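Local coordinates for protein Abbfa_003403 (Acinetobacter baumannii, PDB 4ZXH) that probably assembles a peptide as a four-domain nonribosomal peptide synthetase, with condensation, adenylation, carrier and thioesterase domains, the last probably releasing the product, at residues 1081-1086 with 1304-1309; 1142-1147 with 1160-1165; 1166-1171 with 1253-1258; 1261-1266 with 1289-1294. All blocks are in the same frame, centred on the assembly; numbering follows the deposited sequence.

Interaction 1 (1081-1086 with 1304-1309); sequences MELSRH and ENVVAV
The methyl CG2 of Val-1307 sits almost exactly over the centre of the imidazole ring of His-1086, 3.7 Å from the ring centroid and only 6° off its normal, an unusually well-centred CH-pi contact. It joins two helices of the thioesterase domain, 1081-1086 and the C-terminal helix 1303-1316, the axes of whose short segments come within 8.6 Å and cross at -51°. Between them Val-1306 works as a two-pronged wedge. Its CG1 reaches CG of Glu-1082 at 3.7 Å and also meets CD2 of His-1086, while CG2 lies 3.8 Å from CD1 of Leu-1083. That leucine, CG turned anti to the backbone N (chi1 171°), extends its CD1 far enough to meet CG1 of Val-1309 as well. Compact, branched valines suit this face, since the two methyls of Val-1306 can meet different side chains at once. The ring is steadied from its own helix: NE2 of His-1086 donates to OE2 of Glu-1082 at 2.6 Å, on the anti side and somewhat out of the carboxylate plane. The other oxygen, OE1, forms salt bridges with Arg-1085 and Arg-994. The ring is thus probably held by its hydrogen bond to a carboxylate that arginines also grip, while one face is given to an apolar valine.

Interaction 2 (1142-1147 with 1160-1165); sequences IAYEIS and IVMIDT
Ile-1160 and Met-1162 meet Ala-1143, Tyr-1144 and Ser-1147 in a buried helix-on-sheet contact inside a beta-alpha-beta unit of the alpha/beta-hydrolase fold. Strand 1131-1136 leads into helix 1138-1152, which returns to strand 1157-1163; accordingly the helix runs nearly antiparallel to the strand, at 160° with their axes 9.1 Å apart. Strand alternation turns Ile-1160 and Met-1162 toward the helix and Val-1161 away from it. Small Ala-1143 lets the helix lie close, its CB 3.9 Å from CG2 of Ile-1160. The other branch of that isoleucine, placed beside the backbone N by chi1 of -57°, carries CD1 towards Ser-1147 and CA of Tyr-1144. Met-1162, extended beyond CG, brings its terminal methyl CE to 4.0 Å from CD1 of Tyr-1144, whose hydroxyl is hydrogen-bonded to the carbonyl of Glu-1258. Just past the strand, Asp-1164 OD2 is hydrogen-bonded to His-1297 ND1, consistent with a Cys-His-Asp triad with Cys-1137 at the nucleophile elbow. Serine suits its place against the apolar strand because its hydroxyl is satisfied within the helix: Ser-1147 OG donates to Ala-1143 O at 2.7 Å, while the backbone N of Ser-1147 reaches that same oxygen from the opposite face of the carbonyl plane.

Interaction 3 (1166-1171 with 1253-1258); sequences RAPIPE and YFPEPE
The backbones come closest where Pro-1168 faces Phe-1254, their CA atoms 5.7 Å apart, in a meeting of two loops, the first passing into a 3-10 turn at Pro-1170. Pro-1168 is the centre of an inverse gamma turn, closed by Ile-1169 N donating to Ala-1167 O at 2.8 Å; its fixed phi suits that tight bend. The turn presents the proline ring to the other segment, where CB lies 3.5 Å from CD2 of Tyr-1253 and CG lies 3.8 Å from CG of Pro-1255, the two prolines crossing at about a right angle. Pro-1255 in turn sets its CD over the centre of the Tyr-1253 ring, whose hydroxyl is hydrogen-bonded to Glu-1145. Farther out, Phe-1254 brings CD1 to 3.5 Å from CD of Pro-1170, while its ring edge meets the carbonyl carbon of Ile-1169. Rigid prolines and flat aromatic rings thus interlock without any hydrogen bond between the segments. The two loops bracket the helical insertion between strands 1157-1163 and 1262-1267, a position consistent with the lid of thioesterases of the alpha/beta-hydrolase fold.

Interaction 4 (1261-1266 with 1289-1294); sequences PILLVK and TQVDLP
Leu-1263, Val-1265, Val-1291 and Leu-1293 make the tight side of this parallel strand pair, packed under helix 1303-1316 at the edge of the sheet. CG1 of Val-1265 lies 3.7 Å from CD1 of Leu-1293, and CD1 of Leu-1263 is 4.1 Å from CG2 of Val-1291. Five backbone bonds stitch the strands, from Thr-1289 N to Ile-1262 O at 2.9 Å through to Leu-1293 N to Lys-1266 O, the latter nearly straight at 175°. The opposite face is more polar: Leu-1264 is buried there, but Asp-1292 on the outer strand is exposed and Lys-1266 and Gln-1290 partly so. Lys-1266 CB lies 3.5 Å from Asp-1292 OD1, the two side chains side by side. The extended lysine also brings CD to 3.6 Å from Gln-1290 NE2. That amide nitrogen donates to the syn lone pair of Asp-1292 OD1 at 2.8 Å. With Lys-1266 NZ and Asp-1292 OD2 5.3 Å apart, their opposite charges probably attract only at longer range; the neutral Gln-1290 amide grips the carboxylate, and the Glu-1276 carbonyl takes the lysine NZ.

Following the chain through the thioesterase domain, interaction 1 opens first, at 1081-1086, and closes last, at 1304-1309, so the other three are nested inside its loop. They lie in series and none cross: interaction 2 closes a short beta-alpha-beta return, interaction 3 begins directly after it and spans the helical insertion, and interaction 4 closes the last strand pair. Interactions 2 and 4 share one sheet, joined where Met-1162 N meets Leu-1263 O. Tyr-1144 and Glu-1145 connect interaction 2 to the 1253-1258 loop of interaction 3. Val-1309 of interaction 1 packs on Ile-1163 and Leu-1293, uniting the C-terminal helix with that sheet.

Interaction 1 (1081-1086 with 1304-1309)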
loop_
_atom_site.group_PDB
_atom_site.type_symbol
_atom_site.label_atom_id
_atom_site.label_comp_id
_atom_site.label_asym_id
_atom_site.label_seq_id
_atom_site.Cartn_x
_atom_site.Cartn_y
_atom_site.Cartn_z
ATOM N N MET A 1081 -23.524 -28.495 0.742
ATOM C CA MET A 1081 -23.082 -27.414 1.614
ATOM C C MET A 1081 -24.257 -26.782 2.356
ATOM O O MET A 1081 -24.264 -26.740 3.578
ATOM C CB MET A 1081 -22.324 -26.345 0.846
ATOM C CG MET A 1081 -21.148 -26.873 0.074
ATOM S SD MET A 1081 -20.207 -25.542 -0.735
ATOM C CE MET A 1081 -19.181 -25.085 0.672
ATOM N N GLU A 1082 -25.263 -26.317 1.634
ATOM C CA GLU A 1082 -26.353 -25.624 2.306
ATOM C C GLU A 1082 -27.058 -26.584 3.274
ATOM O O GLU A 1082 -27.371 -26.197 4.405
ATOM C CB GLU A 1082 -27.331 -25.016 1.296
ATOM C CG GLU A 1082 -28.474 -24.229 1.915
ATOM C CD GLU A 1082 -28.030 -22.969 2.728
ATOM O OE1 GLU A 1082 -27.058 -22.267 2.362
ATOM O OE2 GLU A 1082 -28.668 -22.683 3.760
ATOM N N LEU A 1083 -27.259 -27.837 2.859
ATOM C CA LEU A 1083 -27.847 -28.850 3.740
ATOM C C LEU A 1083 -27.064 -29.007 5.044
ATOM O O LEU A 1083 -27.655 -29.118 6.124
ATOM C CB LEU A 1083 -27.924 -30.203 3.041
ATOM C CG LEU A 1083 -28.328 -31.394 3.915
ATOM C CD1 LEU A 1083 -29.817 -31.375 4.277
ATOM C CD2 LEU A 1083 -27.932 -32.699 3.244
ATOM N N SER A 1084 -25.736 -28.998 4.939
ATOM C CA SER A 1084 -24.874 -29.204 6.090
ATOM C C SER A 1084 -25.029 -28.065 7.112
ATOM O O SER A 1084 -24.824 -28.274 8.309
ATOM C CB SER A 1084 -23.422 -29.325 5.647
ATOM O OG SER A 1084 -22.783 -28.054 5.652
ATOM N N ARG A 1085 -25.404 -26.872 6.646
ATOM C CA ARG A 1085 -25.494 -25.716 7.535
ATOM C C ARG A 1085 -26.670 -25.851 8.496
ATOM O O ARG A 1085 -26.700 -25.204 9.523
ATOM C CB ARG A 1085 -25.597 -24.412 6.727
ATOM C CG ARG A 1085 -24.398 -24.198 5.787
ATOM C CD ARG A 1085 -24.386 -22.871 5.072
ATOM N NE ARG A 1085 -23.178 -22.744 4.244
ATOM C CZ ARG A 1085 -23.147 -22.797 2.906
ATOM N NH1 ARG A 1085 -24.257 -22.974 2.205
ATOM N NH2 ARG A 1085 -21.998 -22.677 2.258
ATOM N N HIS A 1086 -27.616 -26.729 8.189
ATOM C CA HIS A 1086 -28.795 -26.865 9.037
ATOM C C HIS A 1086 -28.903 -28.206 9.723
ATOM O O HIS A 1086 -29.836 -28.424 10.495
ATOM C CB HIS A 1086 -30.057 -26.616 8.213
ATOM C CG HIS A 1086 -29.987 -25.366 7.401
ATOM N ND1 HIS A 1086 -30.141 -24.114 7.956
ATOM C CD2 HIS A 1086 -29.731 -25.170 6.087
ATOM C CE1 HIS A 1086 -29.995 -23.199 7.014
ATOM N NE2 HIS A 1086 -29.748 -23.814 5.872
ATOM N N GLU A 1304 -34.103 -22.131 1.242
ATOM C CA GLU A 1304 -35.496 -22.031 1.693
ATOM C C GLU A 1304 -36.091 -23.411 2.003
ATOM O O GLU A 1304 -36.727 -23.607 3.035
ATOM C CB GLU A 1304 -36.340 -21.306 0.649
ATOM C CG GLU A 1304 -37.835 -21.281 0.954
ATOM C CD GLU A 1304 -38.649 -20.352 0.033
ATOM O OE1 GLU A 1304 -38.092 -19.849 -0.973
ATOM O OE2 GLU A 1304 -39.850 -20.121 0.330
ATOM N N ASN A 1305 -35.839 -24.392 1.140
ATOM C CA ASN A 1305 -36.488 -25.682 1.305
ATOM C C ASN A 1305 -35.648 -26.719 2.026
ATOM O O ASN A 1305 -36.172 -27.713 2.529
ATOM C CB ASN A 1305 -36.910 -26.248 -0.051
ATOM C CG ASN A 1305 -37.686 -25.256 -0.884
ATOM O OD1 ASN A 1305 -38.799 -24.837 -0.527
ATOM N ND2 ASN A 1305 -37.114 -24.882 -2.018
ATOM N N VAL A 1306 -34.348 -26.507 2.097
ATOM C CA VAL A 1306 -33.508 -27.590 2.572
ATOM C C VAL A 1306 -33.470 -27.649 4.103
ATOM O O VAL A 1306 -33.107 -28.666 4.684
ATOM C CB VAL A 1306 -32.080 -27.484 1.986
ATOM C CG1 VAL A 1306 -31.232 -26.489 2.772
ATOM C CG2 VAL A 1306 -31.440 -28.862 1.945
ATOM N N VAL A 1307 -33.876 -26.579 4.769
ATOM C CA VAL A 1307 -33.955 -26.627 6.225
ATOM C C VAL A 1307 -34.910 -27.717 6.693
ATOM O O VAL A 1307 -34.586 -28.474 7.605
ATOM C CB VAL A 1307 -34.413 -25.284 6.832
ATOM C CG1 VAL A 1307 -34.348 -25.361 8.358
ATOM C CG2 VAL A 1307 -33.561 -24.135 6.294
ATOM N N ALA A 1308 -36.083 -27.793 6.071
ATOM C CA ALA A 1308 -37.074 -28.799 6.434
ATOM C C ALA A 1308 -36.534 -30.199 6.138
ATOM O O ALA A 1308 -36.892 -31.175 6.796
ATOM C CB ALA A 1308 -38.378 -28.552 5.704
ATOM N N VAL A 1309 -35.638 -30.291 5.167
ATOM C CA VAL A 1309 -34.998 -31.569 4.855
ATOM C C VAL A 1309 -34.065 -32.002 5.980
ATOM O O VAL A 1309 -34.127 -33.140 6.437
ATOM C CB VAL A 1309 -34.207 -31.490 3.542
ATOM C CG1 VAL A 1309 -33.450 -32.774 3.313
ATOM C CG2 VAL A 1309 -35.148 -31.179 2.394
#

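Interaction 2 (1142-1147 with 1160-1165)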
loop_
_atom_site.group_PDB
_atom_site.type_symbol
_atom_site.label_atom_id
_atom_site.label_comp_id
_atom_site.label_asym_id
_atom_site.label_seq_id
_atom_site.Cartn_x
_atom_site.Cartn_y
_atom_site.Cartn_z
ATOM N N ILE A 1142 -26.104 -44.390 -5.712
ATOM C CA ILE A 1142 -24.791 -44.832 -5.248
ATOM C C ILE A 1142 -24.880 -45.415 -3.846
ATOM O O ILE A 1142 -24.398 -46.534 -3.608
ATOM C CB ILE A 1142 -23.783 -43.691 -5.253
ATOM C CG1 ILE A 1142 -23.541 -43.222 -6.689
ATOM C CG2 ILE A 1142 -22.490 -44.112 -4.596
ATOM C CD1 ILE A 1142 -22.590 -42.078 -6.804
ATOM N N ALA A 1143 -25.524 -44.674 -2.936
ATOM C CA ALA A 1143 -25.737 -45.123 -1.552
ATOM C C ALA A 1143 -26.382 -46.492 -1.472
ATOM O O ALA A 1143 -26.014 -47.314 -0.630
ATOM C CB ALA A 1143 -26.582 -44.135 -0.799
ATOM N N TYR A 1144 -27.348 -46.728 -2.353
ATOM C CA TYR A 1144 -28.045 -48.002 -2.400
ATOM C C TYR A 1144 -27.058 -49.105 -2.726
ATOM O O TYR A 1144 -27.004 -50.118 -2.023
ATOM C CB TYR A 1144 -29.170 -47.953 -3.431
ATOM C CG TYR A 1144 -30.137 -49.127 -3.410
ATOM C CD1 TYR A 1144 -31.045 -49.290 -2.369
ATOM C CD2 TYR A 1144 -30.179 -50.032 -4.459
ATOM C CE1 TYR A 1144 -31.945 -50.342 -2.357
ATOM C CE2 TYR A 1144 -31.079 -51.084 -4.467
ATOM C CZ TYR A 1144 -31.956 -51.240 -3.414
ATOM O OH TYR A 1144 -32.853 -52.292 -3.421
ATOM N N GLU A 1145 -26.251 -48.896 -3.767
ATOM C CA GLU A 1145 -25.299 -49.927 -4.187
ATOM C C GLU A 1145 -24.173 -50.113 -3.158
ATOM O O GLU A 1145 -23.679 -51.224 -2.955
ATOM C CB GLU A 1145 -24.709 -49.605 -5.569
ATOM C CG GLU A 1145 -23.573 -50.536 -6.003
ATOM C CD GLU A 1145 -24.010 -52.000 -6.152
ATOM O OE1 GLU A 1145 -25.229 -52.264 -6.314
ATOM O OE2 GLU A 1145 -23.126 -52.887 -6.113
ATOM N N ILE A 1146 -23.776 -49.030 -2.501
ATOM C CA ILE A 1146 -22.793 -49.145 -1.435
ATOM C C ILE A 1146 -23.369 -49.959 -0.285
ATOM O O ILE A 1146 -22.674 -50.817 0.266
ATOM C CB ILE A 1146 -22.328 -47.784 -0.947
ATOM C CG1 ILE A 1146 -21.358 -47.200 -1.966
ATOM C CG2 ILE A 1146 -21.618 -47.907 0.365
ATOM C CD1 ILE A 1146 -20.806 -45.878 -1.562
ATOM N N SER A 1147 -24.638 -49.728 0.049
ATOM C CA SER A 1147 -25.304 -50.547 1.063
ATOM C C SER A 1147 -25.315 -52.010 0.673
ATOM O O SER A 1147 -25.020 -52.868 1.495
ATOM C CB SER A 1147 -26.735 -50.094 1.288
ATOM O OG SER A 1147 -26.784 -48.719 1.583
ATOM N N ILE A 1160 -30.450 -45.220 5.036
ATOM C CA ILE A 1160 -30.100 -44.487 3.830
ATOM C C ILE A 1160 -30.963 -43.234 3.692
ATOM O O ILE A 1160 -32.191 -43.312 3.762
ATOM C CB ILE A 1160 -30.291 -45.337 2.584
ATOM C CG1 ILE A 1160 -29.483 -46.621 2.680
ATOM C CG2 ILE A 1160 -29.842 -44.565 1.363
ATOM C CD1 ILE A 1160 -29.666 -47.510 1.473
ATOM N N VAL A 1161 -30.339 -42.082 3.494
ATOM C CA VAL A 1161 -31.121 -40.899 3.193
ATOM C C VAL A 1161 -31.128 -40.613 1.699
ATOM O O VAL A 1161 -30.083 -40.372 1.103
ATOM C CB VAL A 1161 -30.603 -39.680 3.925
ATOM C CG1 VAL A 1161 -31.400 -38.464 3.505
ATOM C CG2 VAL A 1161 -30.728 -39.886 5.414
ATOM N N MET A 1162 -32.303 -40.646 1.080
ATOM C CA MET A 1162 -32.367 -40.369 -0.346
ATOM C C MET A 1162 -33.237 -39.179 -0.593
ATOM O O MET A 1162 -34.431 -39.200 -0.288
ATOM C CB MET A 1162 -32.907 -41.565 -1.120
ATOM C CG MET A 1162 -31.966 -42.748 -1.204
ATOM S SD MET A 1162 -32.844 -44.077 -2.017
ATOM C CE MET A 1162 -31.980 -45.524 -1.398
ATOM N N ILE A 1163 -32.647 -38.135 -1.155
ATOM C CA ILE A 1163 -33.408 -36.930 -1.423
ATOM C C ILE A 1163 -33.795 -36.875 -2.906
ATOM O O ILE A 1163 -32.942 -36.710 -3.779
ATOM C CB ILE A 1163 -32.624 -35.688 -0.999
ATOM C CG1 ILE A 1163 -32.109 -35.883 0.433
ATOM C CG2 ILE A 1163 -33.511 -34.472 -1.060
ATOM C CD1 ILE A 1163 -31.140 -34.840 0.886
ATOM N N ASP A 1164 -35.094 -37.053 -3.157
ATOM C CA ASP A 1164 -35.673 -37.104 -4.496
ATOM C C ASP A 1164 -34.860 -37.949 -5.495
ATOM O O ASP A 1164 -34.629 -37.558 -6.634
ATOM C CB ASP A 1164 -35.870 -35.693 -5.034
ATOM C CG ASP A 1164 -37.039 -35.604 -6.007
ATOM O OD1 ASP A 1164 -38.169 -36.011 -5.637
ATOM O OD2 ASP A 1164 -36.815 -35.157 -7.156
ATOM N N THR A 1165 -34.439 -39.118 -5.044
ATOM C CA THR A 1165 -33.685 -40.056 -5.863
ATOM C C THR A 1165 -34.596 -40.893 -6.727
ATOM O O THR A 1165 -35.410 -41.656 -6.207
ATOM C CB THR A 1165 -32.864 -41.004 -4.971
ATOM O OG1 THR A 1165 -31.988 -40.226 -4.169
ATOM C CG2 THR A 1165 -32.065 -41.989 -5.783
#

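Interaction 3 (1166-1171 with 1253-1258)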
loop_
_atom_site.group_PDB
_atom_site.type_symbol
_atom_site.label_atom_id
_atom_site.label_comp_id
_atom_site.label_asym_id
_atom_site.label_seq_id
_atom_site.Cartn_x
_atom_site.Cartn_y
_atom_site.Cartn_z
ATOM N N ARG A 1166 -34.464 -40.773 -8.042
ATOM C CA ARG A 1166 -35.233 -41.651 -8.924
ATOM C C ARG A 1166 -34.678 -43.069 -8.831
ATOM O O ARG A 1166 -33.477 -43.282 -8.837
ATOM C CB ARG A 1166 -35.224 -41.069 -10.321
ATOM C CG ARG A 1166 -35.751 -39.660 -10.157
ATOM C CD ARG A 1166 -35.413 -38.691 -11.211
ATOM N NE ARG A 1166 -36.103 -37.453 -10.902
ATOM C CZ ARG A 1166 -35.840 -36.292 -11.480
ATOM N NH1 ARG A 1166 -34.896 -36.227 -12.397
ATOM N NH2 ARG A 1166 -36.532 -35.211 -11.152
ATOM N N ALA A 1167 -35.567 -44.024 -8.611
ATOM C CA ALA A 1167 -35.149 -45.390 -8.370
ATOM C C ALA A 1167 -34.466 -45.898 -9.625
ATOM O O ALA A 1167 -34.871 -45.538 -10.736
ATOM C CB ALA A 1167 -36.349 -46.273 -7.994
ATOM N N PRO A 1168 -33.412 -46.715 -9.454
ATOM C CA PRO A 1168 -32.668 -47.308 -10.574
ATOM C C PRO A 1168 -33.459 -48.421 -11.268
ATOM O O PRO A 1168 -33.171 -49.604 -11.098
ATOM C CB PRO A 1168 -31.410 -47.852 -9.903
ATOM C CG PRO A 1168 -31.832 -48.161 -8.519
ATOM C CD PRO A 1168 -32.855 -47.118 -8.148
ATOM N N ILE A 1169 -34.468 -48.033 -12.034
ATOM C CA ILE A 1169 -35.266 -48.982 -12.792
ATOM C C ILE A 1169 -35.382 -48.438 -14.221
ATOM O O ILE A 1169 -35.239 -47.239 -14.438
ATOM C CB ILE A 1169 -36.654 -49.204 -12.139
ATOM C CG1 ILE A 1169 -37.502 -47.919 -12.180
ATOM C CG2 ILE A 1169 -36.497 -49.731 -10.700
ATOM C CD1 ILE A 1169 -38.958 -48.132 -11.779
ATOM N N PRO A 1170 -35.594 -49.319 -15.204
ATOM C CA PRO A 1170 -35.667 -48.940 -16.625
ATOM C C PRO A 1170 -36.570 -47.746 -16.992
ATOM O O PRO A 1170 -36.113 -46.903 -17.764
ATOM C CB PRO A 1170 -36.186 -50.226 -17.279
ATOM C CG PRO A 1170 -35.548 -51.303 -16.481
ATOM C CD PRO A 1170 -35.561 -50.786 -15.043
ATOM N N GLU A 1171 -37.802 -47.677 -16.478
ATOM C CA GLU A 1171 -38.700 -46.532 -16.711
ATOM C C GLU A 1171 -38.031 -45.162 -16.497
ATOM O O GLU A 1171 -38.407 -44.165 -17.113
ATOM C CB GLU A 1171 -39.912 -46.579 -15.777
ATOM C CG GLU A 1171 -40.857 -47.748 -15.875
ATOM C CD GLU A 1171 -40.460 -48.940 -15.002
ATOM O OE1 GLU A 1171 -39.247 -49.238 -14.857
ATOM O OE2 GLU A 1171 -41.384 -49.559 -14.426
ATOM N N TYR A 1253 -27.384 -49.533 -14.564
ATOM C CA TYR A 1253 -27.566 -50.002 -13.190
ATOM C C TYR A 1253 -29.008 -50.438 -12.900
ATOM O O TYR A 1253 -29.897 -49.594 -12.791
ATOM C CB TYR A 1253 -27.145 -48.905 -12.203
ATOM C CG TYR A 1253 -27.222 -49.353 -10.765
ATOM C CD1 TYR A 1253 -26.552 -50.490 -10.349
ATOM C CD2 TYR A 1253 -27.953 -48.638 -9.818
ATOM C CE1 TYR A 1253 -26.608 -50.925 -9.040
ATOM C CE2 TYR A 1253 -28.016 -49.072 -8.489
ATOM C CZ TYR A 1253 -27.335 -50.227 -8.115
ATOM O OH TYR A 1253 -27.364 -50.697 -6.821
ATOM N N PHE A 1254 -29.250 -51.745 -12.777
ATOM C CA PHE A 1254 -30.608 -52.233 -12.499
ATOM C C PHE A 1254 -30.625 -53.355 -11.466
ATOM O O PHE A 1254 -30.749 -54.531 -11.812
ATOM C CB PHE A 1254 -31.270 -52.657 -13.806
ATOM C CG PHE A 1254 -31.220 -51.590 -14.840
ATOM C CD1 PHE A 1254 -32.041 -50.468 -14.732
ATOM C CD2 PHE A 1254 -30.291 -51.647 -15.869
ATOM C CE1 PHE A 1254 -31.966 -49.442 -15.655
ATOM C CE2 PHE A 1254 -30.205 -50.625 -16.799
ATOM C CZ PHE A 1254 -31.042 -49.515 -16.693
ATOM N N PRO A 1255 -30.512 -52.982 -10.177
ATOM C CA PRO A 1255 -30.361 -53.933 -9.070
ATOM C C PRO A 1255 -31.661 -54.641 -8.750
ATOM O O PRO A 1255 -32.717 -54.019 -8.808
ATOM C CB PRO A 1255 -29.929 -53.045 -7.901
ATOM C CG PRO A 1255 -30.547 -51.720 -8.196
ATOM C CD PRO A 1255 -30.528 -51.581 -9.699
ATOM N N GLU A 1256 -31.579 -55.928 -8.435
ATOM C CA GLU A 1256 -32.737 -56.685 -7.971
ATOM C C GLU A 1256 -33.204 -56.118 -6.629
ATOM O O GLU A 1256 -32.425 -55.477 -5.915
ATOM C CB GLU A 1256 -32.408 -58.186 -7.864
ATOM C CG GLU A 1256 -32.151 -58.890 -9.212
ATOM C CD GLU A 1256 -30.709 -58.761 -9.711
ATOM O OE1 GLU A 1256 -29.899 -58.092 -9.033
ATOM O OE2 GLU A 1256 -30.386 -59.325 -10.786
ATOM N N PRO A 1257 -34.489 -56.314 -6.296
ATOM C CA PRO A 1257 -35.024 -55.734 -5.057
ATOM C C PRO A 1257 -34.283 -56.188 -3.802
ATOM O O PRO A 1257 -33.898 -57.345 -3.698
ATOM C CB PRO A 1257 -36.471 -56.226 -5.045
ATOM C CG PRO A 1257 -36.815 -56.386 -6.502
ATOM C CD PRO A 1257 -35.549 -56.915 -7.126
ATOM N N GLU A 1258 -34.074 -55.264 -2.872
ATOM C CA GLU A 1258 -33.412 -55.557 -1.602
ATOM C C GLU A 1258 -33.817 -54.521 -0.556
ATOM O O GLU A 1258 -33.807 -53.323 -0.834
ATOM C CB GLU A 1258 -31.888 -55.580 -1.766
ATOM C CG GLU A 1258 -31.157 -56.035 -0.506
ATOM C CD GLU A 1258 -29.720 -56.442 -0.771
ATOM O OE1 GLU A 1258 -29.298 -56.367 -1.949
ATOM O OE2 GLU A 1258 -29.026 -56.854 0.193
#

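Interaction 4 (1261-1266 with 1289-1294)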
loop_
_atom_site.group_PDB
_atom_site.type_symbol
_atom_site.label_atom_id
_atom_site.label_comp_id
_atom_site.label_asym_id
_atom_site.label_seq_id
_atom_site.Cartn_x
_atom_site.Cartn_y
_atom_site.Cartn_z
ATOM N N PRO A 1261 -33.153 -50.051 5.424
ATOM C CA PRO A 1261 -33.927 -48.986 6.072
ATOM C C PRO A 1261 -33.680 -47.648 5.362
ATOM O O PRO A 1261 -32.564 -47.134 5.368
ATOM C CB PRO A 1261 -33.388 -48.986 7.503
ATOM C CG PRO A 1261 -31.999 -49.503 7.375
ATOM C CD PRO A 1261 -31.979 -50.454 6.216
ATOM N N ILE A 1262 -34.716 -47.113 4.727
ATOM C CA ILE A 1262 -34.564 -45.962 3.841
ATOM C C ILE A 1262 -35.475 -44.809 4.212
ATOM O O ILE A 1262 -36.656 -45.008 4.502
ATOM C CB ILE A 1262 -34.859 -46.356 2.375
ATOM C CG1 ILE A 1262 -33.792 -47.307 1.848
ATOM C CG2 ILE A 1262 -34.931 -45.131 1.481
ATOM C CD1 ILE A 1262 -34.118 -47.839 0.489
ATOM N N LEU A 1263 -34.925 -43.603 4.200
ATOM C CA LEU A 1263 -35.733 -42.390 4.260
ATOM C C LEU A 1263 -35.712 -41.737 2.886
ATOM O O LEU A 1263 -34.649 -41.295 2.421
ATOM C CB LEU A 1263 -35.210 -41.421 5.326
ATOM C CG LEU A 1263 -35.820 -40.019 5.343
ATOM C CD1 LEU A 1263 -37.288 -40.104 5.683
ATOM C CD2 LEU A 1263 -35.091 -39.121 6.339
ATOM N N LEU A 1264 -36.871 -41.696 2.225
ATOM C CA LEU A 1264 -36.969 -41.030 0.926
ATOM C C LEU A 1264 -37.690 -39.691 1.033
ATOM O O LEU A 1264 -38.883 -39.643 1.337
ATOM C CB LEU A 1264 -37.677 -41.924 -0.086
ATOM C CG LEU A 1264 -37.994 -41.271 -1.436
ATOM C CD1 LEU A 1264 -36.745 -40.887 -2.165
ATOM C CD2 LEU A 1264 -38.838 -42.197 -2.281
ATOM N N VAL A 1265 -36.957 -38.609 0.798
ATOM C CA VAL A 1265 -37.523 -37.266 0.843
ATOM C C VAL A 1265 -37.916 -36.849 -0.572
ATOM O O VAL A 1265 -37.057 -36.694 -1.444
ATOM C CB VAL A 1265 -36.520 -36.238 1.447
ATOM C CG1 VAL A 1265 -37.098 -34.845 1.430
ATOM C CG2 VAL A 1265 -36.139 -36.623 2.881
ATOM N N LYS A 1266 -39.210 -36.689 -0.817
ATOM C CA LYS A 1266 -39.661 -36.368 -2.161
ATOM C C LYS A 1266 -39.962 -34.886 -2.319
ATOM O O LYS A 1266 -40.652 -34.273 -1.496
ATOM C CB LYS A 1266 -40.893 -37.190 -2.523
ATOM C CG LYS A 1266 -41.503 -36.797 -3.852
ATOM C CD LYS A 1266 -42.517 -37.817 -4.321
ATOM C CE LYS A 1266 -43.246 -37.316 -5.553
ATOM N NZ LYS A 1266 -44.567 -38.017 -5.695
ATOM N N THR A 1289 -39.538 -45.321 4.386
ATOM C CA THR A 1289 -40.329 -44.208 4.904
ATOM C C THR A 1289 -40.274 -43.023 3.940
ATOM O O THR A 1289 -39.182 -42.582 3.566
ATOM C CB THR A 1289 -39.817 -43.780 6.294
ATOM O OG1 THR A 1289 -39.803 -44.919 7.166
ATOM C CG2 THR A 1289 -40.685 -42.682 6.892
ATOM N N GLN A 1290 -41.434 -42.501 3.538
ATOM C CA GLN A 1290 -41.462 -41.364 2.606
ATOM C C GLN A 1290 -42.036 -40.058 3.200
ATOM O O GLN A 1290 -43.015 -40.074 3.946
ATOM C CB GLN A 1290 -42.248 -41.740 1.357
ATOM C CG GLN A 1290 -42.159 -40.694 0.270
ATOM C CD GLN A 1290 -42.989 -41.030 -0.947
ATOM O OE1 GLN A 1290 -43.148 -42.201 -1.305
ATOM N NE2 GLN A 1290 -43.534 -39.994 -1.596
ATOM N N VAL A 1291 -41.418 -38.929 2.862
ATOM C CA VAL A 1291 -41.809 -37.631 3.410
ATOM C C VAL A 1291 -41.831 -36.632 2.263
ATOM O O VAL A 1291 -40.821 -36.435 1.589
ATOM C CB VAL A 1291 -40.826 -37.137 4.534
ATOM C CG1 VAL A 1291 -41.132 -35.721 4.958
ATOM C CG2 VAL A 1291 -40.865 -38.042 5.745
ATOM N N ASP A 1292 -42.983 -36.013 2.028
ATOM C CA ASP A 1292 -43.131 -35.072 0.920
ATOM C C ASP A 1292 -42.915 -33.622 1.387
ATOM O O ASP A 1292 -43.659 -33.106 2.222
ATOM C CB ASP A 1292 -44.511 -35.231 0.256
ATOM C CG ASP A 1292 -44.718 -36.620 -0.369
ATOM O OD1 ASP A 1292 -43.725 -37.367 -0.524
ATOM O OD2 ASP A 1292 -45.876 -36.963 -0.716
ATOM N N LEU A 1293 -41.908 -32.970 0.816
ATOM C CA LEU A 1293 -41.467 -31.650 1.250
ATOM C C LEU A 1293 -41.495 -30.642 0.108
ATOM O O LEU A 1293 -41.230 -30.999 -1.026
ATOM C CB LEU A 1293 -40.047 -31.745 1.820
ATOM C CG LEU A 1293 -39.894 -32.496 3.130
ATOM C CD1 LEU A 1293 -38.512 -32.268 3.687
ATOM C CD2 LEU A 1293 -40.932 -31.986 4.090
ATOM N N PRO A 1294 -41.789 -29.375 0.404
ATOM C CA PRO A 1294 -41.750 -28.302 -0.606
ATOM C C PRO A 1294 -40.469 -28.268 -1.435
ATOM O O PRO A 1294 -39.390 -28.543 -0.914
ATOM C CB PRO A 1294 -41.863 -27.032 0.236
ATOM C CG PRO A 1294 -42.662 -27.464 1.415
ATOM C CD PRO A 1294 -42.198 -28.868 1.721
#